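Local coordinates for protein transcriptional regulator, LYSR family (PDB 4AB5) that probably regulates transcription of methionine-biosynthesis genes as a MetR-like LysR-family DNA-binding regulator, this chain being its regulatory domain, at residues P163-E166 with V171-Q174. Residues are numbered along the deposited sequence; the frame is centred on the assembly and turned at random.
Sequences PYLE and VHRQ
Leu165 and His172 illustrate how one forked side chain can bridge a helix and the strand that follows it. Both methyls of Leu165 reach the imidazole. Leu165 CD1 approaches it obliquely, 3.6 Å from His172 CD2, while Leu165 CD2 also packs on the strand backbone, 3.7 Å from His172 N and 3.9 Å from Val171 C. The two side chains cross at about a right angle. In His172, CG sits between the backbone N and the carbonyl carbon (chi1 77°), which brings His172 CD2 up to both Leu165 methyls. The ring also meets that of Tyr158, at the start of helix 158-166. Val171 turns its CB away from the helix and offers main chain instead; Val171 CG2 lies above one face of the Arg173 guanidinium, displaced toward its rim, and Arg173 NH1 donates a 2.8 Å hydrogen bond to His172 O from above the carbonyl plane. In this LysR substrate-binding domain, of the periplasmic-binding-protein class, the contact joins helix 158-166 to the start of strand 171-189, where Val171 and Arg173 pair with strand 72-86. With no hydrogen bond between them, the two segments meet through non-directional van der Waals contact, so shape rather than bonding sets their fit.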
ATOM      1  N   PRO B 163      -3.242   8.078  13.376  1.00 47.11           N
ATOM      2  CA  PRO B 163      -3.147   9.349  12.612  1.00 45.68           C
ATOM      3  C   PRO B 163      -4.459   9.835  11.981  1.00 47.83           C
ATOM      4  O   PRO B 163      -4.645  11.036  11.806  1.00 47.45           O
ATOM      5  CB  PRO B 163      -2.124   9.036  11.511  1.00 46.82           C
ATOM      6  CG  PRO B 163      -1.384   7.852  11.984  1.00 51.17           C
ATOM      7  CD  PRO B 163      -2.337   7.052  12.810  1.00 47.28           C
ATOM      8  N   TYR B 164      -5.362   8.908  11.647  1.00 43.72           N
ATOM      9  CA  TYR B 164      -6.647   9.210  11.008  1.00 43.05           C
ATOM     10  C   TYR B 164      -7.746   9.707  11.951  1.00 46.88           C
ATOM     11  O   TYR B 164      -8.697  10.343  11.493  1.00 46.56           O
ATOM     12  CB  TYR B 164      -7.097   8.030  10.132  1.00 43.38           C
ATOM     13  CG  TYR B 164      -6.006   7.584   9.181  1.00 43.87           C
ATOM     14  CD1 TYR B 164      -5.701   8.326   8.043  1.00 44.61           C
ATOM     15  CD2 TYR B 164      -5.245   6.453   9.444  1.00 44.68           C
ATOM     16  CE1 TYR B 164      -4.702   7.921   7.164  1.00 43.25           C
ATOM     17  CE2 TYR B 164      -4.240   6.040   8.575  1.00 45.15           C
ATOM     18  CZ  TYR B 164      -3.971   6.781   7.437  1.00 49.72           C
ATOM     19  OH  TYR B 164      -2.974   6.395   6.579  1.00 50.58           O
ATOM     20  N   LEU B 165      -7.601   9.445  13.261  1.00 43.68           N
ATOM     21  CA  LEU B 165      -8.535   9.900  14.290  1.00 44.16           C
ATOM     22  C   LEU B 165      -8.339  11.396  14.475  1.00 50.63           C
ATOM     23  O   LEU B 165      -9.305  12.127  14.692  1.00 49.86           O
ATOM     24  CB  LEU B 165      -8.295   9.176  15.626  1.00 44.71           C
ATOM     25  CG  LEU B 165      -8.404   7.653  15.626  1.00 48.69           C
ATOM     26  CD1 LEU B 165      -7.713   7.070  16.827  1.00 49.51           C
ATOM     27  CD2 LEU B 165      -9.847   7.198  15.575  1.00 50.97           C
ATOM     28  N   GLU B 166      -7.075  11.845  14.347  1.00 50.09           N
ATOM     29  CA  GLU B 166      -6.638  13.241  14.461  1.00 51.62           C
ATOM     30  C   GLU B 166      -7.234  14.091  13.327  1.00 55.94           C
ATOM     31  O   GLU B 166      -7.598  15.246  13.554  1.00 57.41           O
ATOM     32  CB  GLU B 166      -5.099  13.322  14.434  1.00 53.68           C
ATOM     33  CG  GLU B 166      -4.403  12.433  15.463  1.00 68.65           C
ATOM     34  CD  GLU B 166      -2.884  12.453  15.493  1.00 96.92           C
ATOM     35  OE1 GLU B 166      -2.257  12.683  14.432  1.00 90.87           O
ATOM     36  OE2 GLU B 166      -2.320  12.192  16.580  1.00 95.30           O
ATOM     37  N   VAL B 171     -13.751   7.124  13.804  1.00 32.37           N
ATOM     38  CA  VAL B 171     -13.781   6.997  15.260  1.00 31.44           C
ATOM     39  C   VAL B 171     -13.430   5.542  15.522  1.00 35.31           C
ATOM     40  O   VAL B 171     -13.647   4.702  14.641  1.00 33.90           O
ATOM     41  CB  VAL B 171     -15.109   7.443  15.940  1.00 34.36           C
ATOM     42  CG1 VAL B 171     -15.359   8.937  15.752  1.00 33.71           C
ATOM     43  CG2 VAL B 171     -16.307   6.630  15.466  1.00 33.61           C
ATOM     44  N   HIS B 172     -12.836   5.243  16.675  1.00 33.02           N
ATOM     45  CA  HIS B 172     -12.475   3.861  16.971  1.00 33.09           C
ATOM     46  C   HIS B 172     -13.265   3.325  18.135  1.00 36.70           C
ATOM     47  O   HIS B 172     -13.603   4.081  19.057  1.00 36.71           O
ATOM     48  CB  HIS B 172     -10.954   3.659  17.119  1.00 34.29           C
ATOM     49  CG  HIS B 172     -10.387   4.124  18.420  1.00 39.15           C
ATOM     50  ND1 HIS B 172      -9.979   3.220  19.392  1.00 42.25           N
ATOM     51  CD2 HIS B 172     -10.153   5.382  18.865  1.00 40.87           C
ATOM     52  CE1 HIS B 172      -9.527   3.957  20.393  1.00 42.42           C
ATOM     53  NE2 HIS B 172      -9.599   5.263  20.116  1.00 42.11           N
ATOM     54  N   ARG B 173     -13.615   2.029  18.062  1.00 32.89           N
ATOM     55  CA  ARG B 173     -14.402   1.348  19.090  1.00 33.23           C
ATOM     56  C   ARG B 173     -13.832  -0.020  19.409  1.00 37.20           C
ATOM     57  O   ARG B 173     -13.227  -0.666  18.549  1.00 35.45           O
ATOM     58  CB  ARG B 173     -15.888   1.221  18.681  1.00 30.87           C
ATOM     59  CG  ARG B 173     -16.618   2.541  18.419  1.00 35.32           C
ATOM     60  CD  ARG B 173     -16.777   3.356  19.681  1.00 37.56           C
ATOM     61  NE  ARG B 173     -17.568   4.565  19.479  1.00 39.96           N
ATOM     62  CZ  ARG B 173     -17.055   5.775  19.293  1.00 48.33           C
ATOM     63  NH1 ARG B 173     -15.740   5.944  19.237  1.00 33.99           N
ATOM     64  NH2 ARG B 173     -17.851   6.825  19.158  1.00 33.12           N
ATOM     65  N   GLN B 174     -14.062  -0.470  20.651  1.00 35.18           N
ATOM     66  CA  GLN B 174     -13.611  -1.763  21.137  1.00 35.14           C
ATOM     67  C   GLN B 174     -14.407  -2.894  20.482  1.00 40.77           C
ATOM     68  O   GLN B 174     -15.635  -2.841  20.450  1.00 40.52           O
ATOM     69  CB  GLN B 174     -13.728  -1.811  22.661  1.00 37.22           C
ATOM     70  CG  GLN B 174     -13.214  -3.097  23.268  1.00 45.41           C
ATOM     71  CD  GLN B 174     -13.070  -2.987  24.750  1.00 65.02           C
ATOM     72  OE1 GLN B 174     -14.039  -2.905  25.502  1.00 62.83           O
ATOM     73  NE2 GLN B 174     -11.840  -3.011  25.194  1.00 59.51           N
TER